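PDB 5TI1: fumarylacetoacetate hydrolase from Burkholderia xenovorans, which probably hydrolyses fumarylacetoacetate to fumarate and acetoacetate, the last step of phenylalanine and tyrosine breakdown, and binds a magnesium ion. Local coordinates for residues Trp26-Ser29 / Ala30-Pro33; Ile266-Trp269 / Glu270-Pro273; Ser388-Leu392 / Thr393-Lys397. One frame throughout, in Å; residues are numbered along the deposited sequence.

All three contacts are short-range, each made within eight to ten consecutive residues, and all are only partly buried. Contact 1 stands apart, in the loop between helix 13-17 and strand 44-49, its centre about 49 Å from that of contact 2 and on the opposite side of the chain's centre; it is a 3-10 turn held by backbone bonds. Contacts 2 and 3 share a side of the chain, with nearest atoms about 6 Å apart, and both lie near helix 158-168. Contact 2 relies on weak backbone bonds, a water and the second subunit. Contact 3 has stronger bonds across its helix end than contact 2 and carries a glutamate beside the predicted proton acceptor H160.

Contact 1: Trp26-Ser29 / Ala30-Pro33; sequences WVES and ANNP
The carboxylate of E28 overlaps the side-chain amide of N31, the two chains crossing at about a right angle with their planes 66° apart. OE1 and OE2 of E28 both lie 3.6 Å from ND2 of N31, a polar approach at long range: ND2 of N31 donates to the backbone O of S25, while E28 OE1 has a long, weak ion pair with R118. CG of E28 is anti to the backbone N (chi1 -171°), and a bend at chi2 folds the carboxylate back over N31, where OE2 is 3.7 Å from N31 CB. That same CB of N31 sits 3.4 Å from the backbone O of E28. The backbone that carries these side chains is a 3-10 turn, identified by three successive i to i+3 bonds. A30 N donates to V27 O at 2.9 Å, N31 N to E28 O at 2.8 Å, and N32 N to S29 O at a longer 3.2 Å. On its buried side the turn brings V27 CB to 4.2 Å from A30 CB, and V27 also packs against L134 of strand 134-136. S29 OG points elsewhere, accepting from the backbone N of D63.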
loop_
_atom_site.group_PDB
_atom_site.type_symbol
_atom_site.label_atom_id
_atom_site.label_comp_id
_atom_site.label_asym_id
_atom_site.label_seq_id
_atom_site.Cartn_x
_atom_site.Cartn_y
_atom_site.Cartn_z
ATOM N N TRP B 26 -2.036 -31.160 -27.442
ATOM C CA TRP B 26 -0.972 -31.544 -28.358
ATOM C C TRP B 26 0.387 -30.988 -27.941
ATOM O O TRP B 26 1.391 -31.306 -28.588
ATOM C CB TRP B 26 -1.302 -31.106 -29.787
ATOM C CG TRP B 26 -1.750 -29.696 -29.902
ATOM C CD1 TRP B 26 -3.036 -29.248 -29.939
ATOM C CD2 TRP B 26 -0.918 -28.537 -30.006
ATOM N NE1 TRP B 26 -3.058 -27.879 -30.057
ATOM C CE2 TRP B 26 -1.769 -27.417 -30.091
ATOM C CE3 TRP B 26 0.464 -28.336 -30.022
ATOM C CZ2 TRP B 26 -1.284 -26.120 -30.203
ATOM C CZ3 TRP B 26 0.942 -27.043 -30.127
ATOM C CH2 TRP B 26 0.071 -25.952 -30.216
ATOM N N VAL B 27 0.443 -30.157 -26.900
ATOM C CA VAL B 27 1.706 -29.854 -26.220
ATOM C C VAL B 27 1.954 -31.022 -25.270
ATOM O O VAL B 27 1.316 -31.119 -24.222
ATOM C CB VAL B 27 1.656 -28.516 -25.476
ATOM C CG1 VAL B 27 3.006 -28.198 -24.833
ATOM C CG2 VAL B 27 1.216 -27.392 -26.413
ATOM N N GLU B 28 2.852 -31.937 -25.643
ATOM C CA GLU B 28 2.925 -33.205 -24.919
ATOM C C GLU B 28 3.341 -33.007 -23.466
ATOM O O GLU B 28 2.806 -33.670 -22.569
ATOM C CB GLU B 28 3.877 -34.181 -25.614
ATOM C CG GLU B 28 3.808 -35.591 -25.026
ATOM C CD GLU B 28 2.389 -36.174 -25.040
ATOM O OE1 GLU B 28 1.685 -36.032 -26.067
ATOM O OE2 GLU B 28 1.977 -36.770 -24.018
ATOM N N SER B 29 4.303 -32.112 -23.209
ATOM C CA SER B 29 4.698 -31.847 -21.829
ATOM C C SER B 29 3.498 -31.450 -20.965
ATOM O O SER B 29 3.491 -31.691 -19.754
ATOM C CB SER B 29 5.781 -30.763 -21.790
ATOM O OG SER B 29 5.358 -29.572 -22.431
ATOM N N ALA B 30 2.456 -30.885 -21.576
ATOM C CA ALA B 30 1.274 -30.489 -20.816
ATOM C C ALA B 30 0.508 -31.686 -20.280
ATOM O O ALA B 30 -0.331 -31.521 -19.387
ATOM C CB ALA B 30 0.346 -29.633 -21.679
ATOM N N ASN B 31 0.780 -32.881 -20.807
ATOM C CA ASN B 31 0.069 -34.095 -20.436
ATOM C C ASN B 31 0.804 -34.908 -19.386
ATOM O O ASN B 31 0.320 -35.975 -19.000
ATOM C CB ASN B 31 -0.184 -34.947 -21.681
ATOM C CG ASN B 31 -1.034 -34.222 -22.705
ATOM O OD1 ASN B 31 -1.913 -33.437 -22.347
ATOM N ND2 ASN B 31 -0.769 -34.466 -23.981
ATOM N N ASN B 32 1.958 -34.434 -18.927
ATOM C CA ASN B 32 2.671 -35.038 -17.809
ATOM C C ASN B 32 1.772 -35.044 -16.575
ATOM O O ASN B 32 1.327 -33.973 -16.141
ATOM C CB ASN B 32 3.961 -34.255 -17.535
ATOM C CG ASN B 32 4.909 -34.981 -16.600
ATOM O OD1 ASN B 32 4.493 -35.770 -15.750
ATOM N ND2 ASN B 32 6.203 -34.708 -16.750
ATOM N N PRO B 33 1.473 -36.205 -15.990
ATOM C CA PRO B 33 0.497 -36.237 -14.889
ATOM C C PRO B 33 0.897 -35.421 -13.675
ATOM O O PRO B 33 0.018 -34.994 -12.917
ATOM C CB PRO B 33 0.402 -37.731 -14.558
ATOM C CG PRO B 33 0.753 -38.407 -15.839
ATOM C CD PRO B 33 1.839 -37.561 -16.436
#

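Contact 2: Ile266-Trp269 / Glu270-Pro273; sequences IQQW and EYVP
The edge of the Y271 ring abuts the backbone carbonyls of Q267 and Q268: CD1 of Y271 is 3.1 Å from Q267 O and 3.4 Å from Q268 O, both oxygens lying near the ring plane. With CG of Y271 set between its backbone N and carbonyl carbon (chi1 84°), the ring turns back alongside Q268, amide and ring planes 65° apart and Q268 OE1 3.6 Å from Y271 CE1. V272 CG2 sits over the ring centre, 3.5 Å above one face. The carbonyls belong to the last turn of helix 264-270, where the bonding is shared and weak. E270 N divides its hydrogen between I266 O at 3.3 Å and Q267 O at 3.2 Å, and Q267 O also receives Y271 N, with an N-H...O angle of only 124°. W269 O accepts from a water at 3.3 Å, again weakly; the same water takes the N-H of V272 at 3.1 Å. N178 of the second subunit donates its ND2 to both W269 O and V272 O, tying this turn to the dimer interface. The buried carboxylate of E270 is satisfied by backbone N-H groups at the start of helix 278-281 and just before it: OE2 accepts from F277 and A279, OE1 from N278. These donors would tend to stabilise its negative charge. W269 NE1 donates to Q206 OE1. Q267 and Y271 are predicted substrate-binding residues; Q267 also packs against K280.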
loop_
_atom_site.group_PDB
_atom_site.type_symbol
_atom_site.label_atom_id
_atom_site.label_comp_id
_atom_site.label_asym_id
_atom_site.label_seq_id
_atom_site.Cartn_x
_atom_site.Cartn_y
_atom_site.Cartn_z
ATOM N N ILE B 266 13.371 -8.302 14.592
ATOM C CA ILE B 266 12.987 -6.929 14.274
ATOM C C ILE B 266 11.508 -6.714 14.585
ATOM O O ILE B 266 11.107 -5.649 15.071
ATOM C CB ILE B 266 13.318 -6.611 12.800
ATOM C CG1 ILE B 266 14.838 -6.612 12.580
ATOM C CG2 ILE B 266 12.745 -5.266 12.377
ATOM C CD1 ILE B 266 15.255 -6.255 11.161
ATOM N N GLN B 267 10.680 -7.736 14.347
ATOM C CA GLN B 267 9.239 -7.571 14.540
ATOM C C GLN B 267 8.899 -7.409 16.013
ATOM O O GLN B 267 8.104 -6.537 16.385
ATOM C CB GLN B 267 8.473 -8.757 13.948
ATOM C CG GLN B 267 6.945 -8.611 14.067
ATOM C CD GLN B 267 6.169 -9.801 13.512
ATOM O OE1 GLN B 267 6.005 -9.940 12.302
ATOM N NE2 GLN B 267 5.671 -10.655 14.402
ATOM N N GLN B 268 9.487 -8.254 16.863
ATOM C CA GLN B 268 9.185 -8.238 18.290
ATOM C C GLN B 268 9.376 -6.852 18.890
ATOM O O GLN B 268 8.570 -6.405 19.715
ATOM C CB GLN B 268 10.069 -9.253 19.013
ATOM C CG GLN B 268 9.393 -9.963 20.160
ATOM C CD GLN B 268 8.329 -10.930 19.681
ATOM O OE1 GLN B 268 7.190 -10.540 19.426
ATOM N NE2 GLN B 268 8.700 -12.202 19.549
ATOM N N TRP B 269 10.430 -6.150 18.471
ATOM C CA TRP B 269 10.775 -4.878 19.090
ATOM C C TRP B 269 9.946 -3.711 18.552
ATOM O O TRP B 269 9.676 -2.764 19.297
ATOM C CB TRP B 269 12.269 -4.616 18.895
ATOM C CG TRP B 269 12.745 -3.246 19.278
ATOM C CD1 TRP B 269 13.378 -2.347 18.466
ATOM C CD2 TRP B 269 12.653 -2.623 20.568
ATOM N NE1 TRP B 269 13.690 -1.205 19.170
ATOM C CE2 TRP B 269 13.253 -1.347 20.461
ATOM C CE3 TRP B 269 12.128 -3.022 21.803
ATOM C CZ2 TRP B 269 13.331 -0.464 21.538
ATOM C CZ3 TRP B 269 12.210 -2.143 22.875
ATOM C CH2 TRP B 269 12.804 -0.877 22.733
ATOM N N GLU B 270 9.521 -3.758 17.286
ATOM C CA GLU B 270 8.879 -2.602 16.667
ATOM C C GLU B 270 7.356 -2.609 16.735
ATOM O O GLU B 270 6.752 -1.541 16.585
ATOM C CB GLU B 270 9.270 -2.505 15.187
ATOM C CG GLU B 270 8.568 -3.565 14.348
ATOM C CD GLU B 270 8.899 -3.510 12.877
ATOM O OE1 GLU B 270 9.544 -2.533 12.429
ATOM O OE2 GLU B 270 8.514 -4.466 12.166
ATOM N N TYR B 271 6.715 -3.767 16.946
ATOM C CA TYR B 271 5.350 -3.941 16.442
ATOM C C TYR B 271 4.249 -3.412 17.357
ATOM O O TYR B 271 3.115 -3.271 16.891
ATOM C CB TYR B 271 5.079 -5.417 16.130
ATOM C CG TYR B 271 4.648 -6.259 17.300
ATOM C CD1 TYR B 271 5.580 -6.826 18.159
ATOM C CD2 TYR B 271 3.297 -6.510 17.533
ATOM C CE1 TYR B 271 5.183 -7.615 19.229
ATOM C CE2 TYR B 271 2.886 -7.288 18.596
ATOM C CZ TYR B 271 3.831 -7.840 19.442
ATOM O OH TYR B 271 3.409 -8.609 20.499
ATOM N N VAL B 272 4.520 -3.138 18.629
ATOM C CA VAL B 272 3.478 -2.583 19.493
ATOM C C VAL B 272 3.537 -1.061 19.426
ATOM O O VAL B 272 4.601 -0.472 19.672
ATOM C CB VAL B 272 3.614 -3.086 20.939
ATOM C CG1 VAL B 272 2.513 -2.489 21.808
ATOM C CG2 VAL B 272 3.545 -4.608 20.976
ATOM N N PRO B 273 2.422 -0.373 19.126
ATOM C CA PRO B 273 1.096 -0.948 18.885
ATOM C C PRO B 273 0.606 -0.928 17.437
ATOM O O PRO B 273 -0.530 -1.336 17.208
ATOM C CB PRO B 273 0.196 -0.046 19.723
ATOM C CG PRO B 273 0.820 1.309 19.533
ATOM C CD PRO B 273 2.325 1.070 19.413
HETATM O O HOH W 1 6.838 -3.708 20.644
#

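Contact 3: Ser388-Leu392 / Thr393-Lys397; sequences SLLEL and TWNGK
A Schellman motif closes the short helix 389-392, with T393 the first residue to leave helical angles and W394, at positive phi (44°), in the C-prime position. Its two signature bonds are N395 N to L390 O at 2.8 Å, in the carbonyl plane, and W394 N to E391 O at 3.0 Å, where the donor stands well above the plane. T393 grips L389 O twice, through its N at 2.9 Å and its OG1 at 2.8 Å, from opposite faces of that carbonyl. The hydroxyl reaches the oxygen because OG1 lies between the backbone N and the carbonyl carbon (chi1 71°). Beyond it, a type I' turn from W394 to K397 reverses the chain. L390 CD1 comes within 3.6 Å of N395 OD1, although that oxygen takes its hydrogen bond from K222 NZ. At the other end D224 receives the N-H groups of L389 and L390, and S388 is the N-cap: its OG accepts from E391 N at 3.1 Å and donates to E391 OE2 at 2.7 Å, which receives it on its anti lone pair, the one away from OE1. These two S388 bonds probably hold the E391 carboxylate in place. E391 OE1 accepts from S379 and N163, and OE2 makes a weak hydrogen bond with ND1 of H160, the predicted proton acceptor. This pairing is consistent with the glutamate-histidine dyad of the fumarylacetoacetate hydrolase active site.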
loop_
_atom_site.group_PDB
_atom_site.type_symbol
_atom_site.label_atom_id
_atom_site.label_comp_id
_atom_site.label_asym_id
_atom_site.label_seq_id
_atom_site.Cartn_x
_atom_site.Cartn_y
_atom_site.Cartn_z
ATOM N N SER B 388 5.963 -21.934 8.859
ATOM C CA SER B 388 7.095 -21.077 9.173
ATOM C C SER B 388 8.130 -21.866 9.961
ATOM O O SER B 388 7.787 -22.781 10.706
ATOM C CB SER B 388 6.660 -19.847 9.980
ATOM O OG SER B 388 6.223 -20.223 11.275
ATOM N N LEU B 389 9.406 -21.488 9.802
ATOM C CA LEU B 389 10.442 -22.080 10.642
ATOM C C LEU B 389 10.200 -21.771 12.109
ATOM O O LEU B 389 10.534 -22.589 12.975
ATOM C CB LEU B 389 11.835 -21.595 10.227
ATOM C CG LEU B 389 12.492 -22.187 8.979
ATOM C CD1 LEU B 389 12.524 -23.697 9.061
ATOM C CD2 LEU B 389 11.789 -21.744 7.711
ATOM N N LEU B 390 9.614 -20.604 12.407
ATOM C CA LEU B 390 9.240 -20.288 13.782
ATOM C C LEU B 390 8.377 -21.394 14.388
ATOM O O LEU B 390 8.605 -21.827 15.525
ATOM C CB LEU B 390 8.517 -18.940 13.831
ATOM C CG LEU B 390 7.895 -18.590 15.188
ATOM C CD1 LEU B 390 8.977 -18.330 16.230
ATOM C CD2 LEU B 390 6.916 -17.412 15.079
ATOM N N GLU B 391 7.392 -21.886 13.633
ATOM C CA GLU B 391 6.580 -22.992 14.133
ATOM C C GLU B 391 7.316 -24.322 14.009
ATOM O O GLU B 391 7.342 -25.112 14.958
ATOM C CB GLU B 391 5.250 -23.064 13.387
ATOM C CG GLU B 391 4.410 -21.793 13.455
ATOM C CD GLU B 391 3.390 -21.753 12.356
ATOM O OE1 GLU B 391 2.269 -22.248 12.572
ATOM O OE2 GLU B 391 3.715 -21.249 11.262
ATOM N N LEU B 392 7.907 -24.585 12.840
ATOM C CA LEU B 392 8.515 -25.887 12.590
ATOM C C LEU B 392 9.578 -26.229 13.629
ATOM O O LEU B 392 9.714 -27.399 14.011
ATOM C CB LEU B 392 9.111 -25.926 11.179
ATOM C CG LEU B 392 8.085 -25.855 10.043
ATOM C CD1 LEU B 392 8.743 -25.616 8.692
ATOM C CD2 LEU B 392 7.210 -27.113 10.022
ATOM N N THR B 393 10.320 -25.234 14.115
ATOM C CA THR B 393 11.376 -25.461 15.096
ATOM C C THR B 393 10.987 -24.989 16.491
ATOM O O THR B 393 11.827 -25.009 17.398
ATOM C CB THR B 393 12.679 -24.774 14.663
ATOM O OG1 THR B 393 12.549 -23.353 14.786
ATOM C CG2 THR B 393 13.012 -25.113 13.223
ATOM N N TRP B 394 9.732 -24.592 16.685
ATOM C CA TRP B 394 9.242 -24.016 17.939
ATOM C C TRP B 394 10.238 -22.992 18.484
ATOM O O TRP B 394 10.827 -23.137 19.557
ATOM C CB TRP B 394 8.931 -25.096 18.975
ATOM C CG TRP B 394 7.938 -24.628 20.010
ATOM C CD1 TRP B 394 8.195 -24.310 21.313
ATOM C CD2 TRP B 394 6.534 -24.404 19.814
ATOM N NE1 TRP B 394 7.038 -23.915 21.943
ATOM C CE2 TRP B 394 6.005 -23.963 21.045
ATOM C CE3 TRP B 394 5.673 -24.543 18.719
ATOM C CZ2 TRP B 394 4.654 -23.659 21.211
ATOM C CZ3 TRP B 394 4.331 -24.233 18.886
ATOM C CH2 TRP B 394 3.837 -23.797 20.122
ATOM N N ASN B 395 10.414 -21.934 17.693
ATOM C CA ASN B 395 11.315 -20.828 18.017
ATOM C C ASN B 395 12.749 -21.303 18.254
ATOM O O ASN B 395 13.509 -20.668 18.990
ATOM C CB ASN B 395 10.808 -20.034 19.223
ATOM C CG ASN B 395 11.376 -18.638 19.265
ATOM O OD1 ASN B 395 11.914 -18.149 18.263
ATOM N ND2 ASN B 395 11.263 -17.982 20.419
ATOM N N GLY B 396 13.136 -22.413 17.628
ATOM C CA GLY B 396 14.483 -22.919 17.763
ATOM C C GLY B 396 14.678 -23.915 18.881
ATOM O O GLY B 396 15.819 -24.317 19.137
ATOM N N LYS B 397 13.603 -24.321 19.558
ATOM C CA LYS B 397 13.725 -25.300 20.631
ATOM C C LYS B 397 14.038 -26.686 20.076
ATOM O O LYS B 397 14.780 -27.459 20.695
ATOM C CB LYS B 397 12.440 -25.319 21.461
#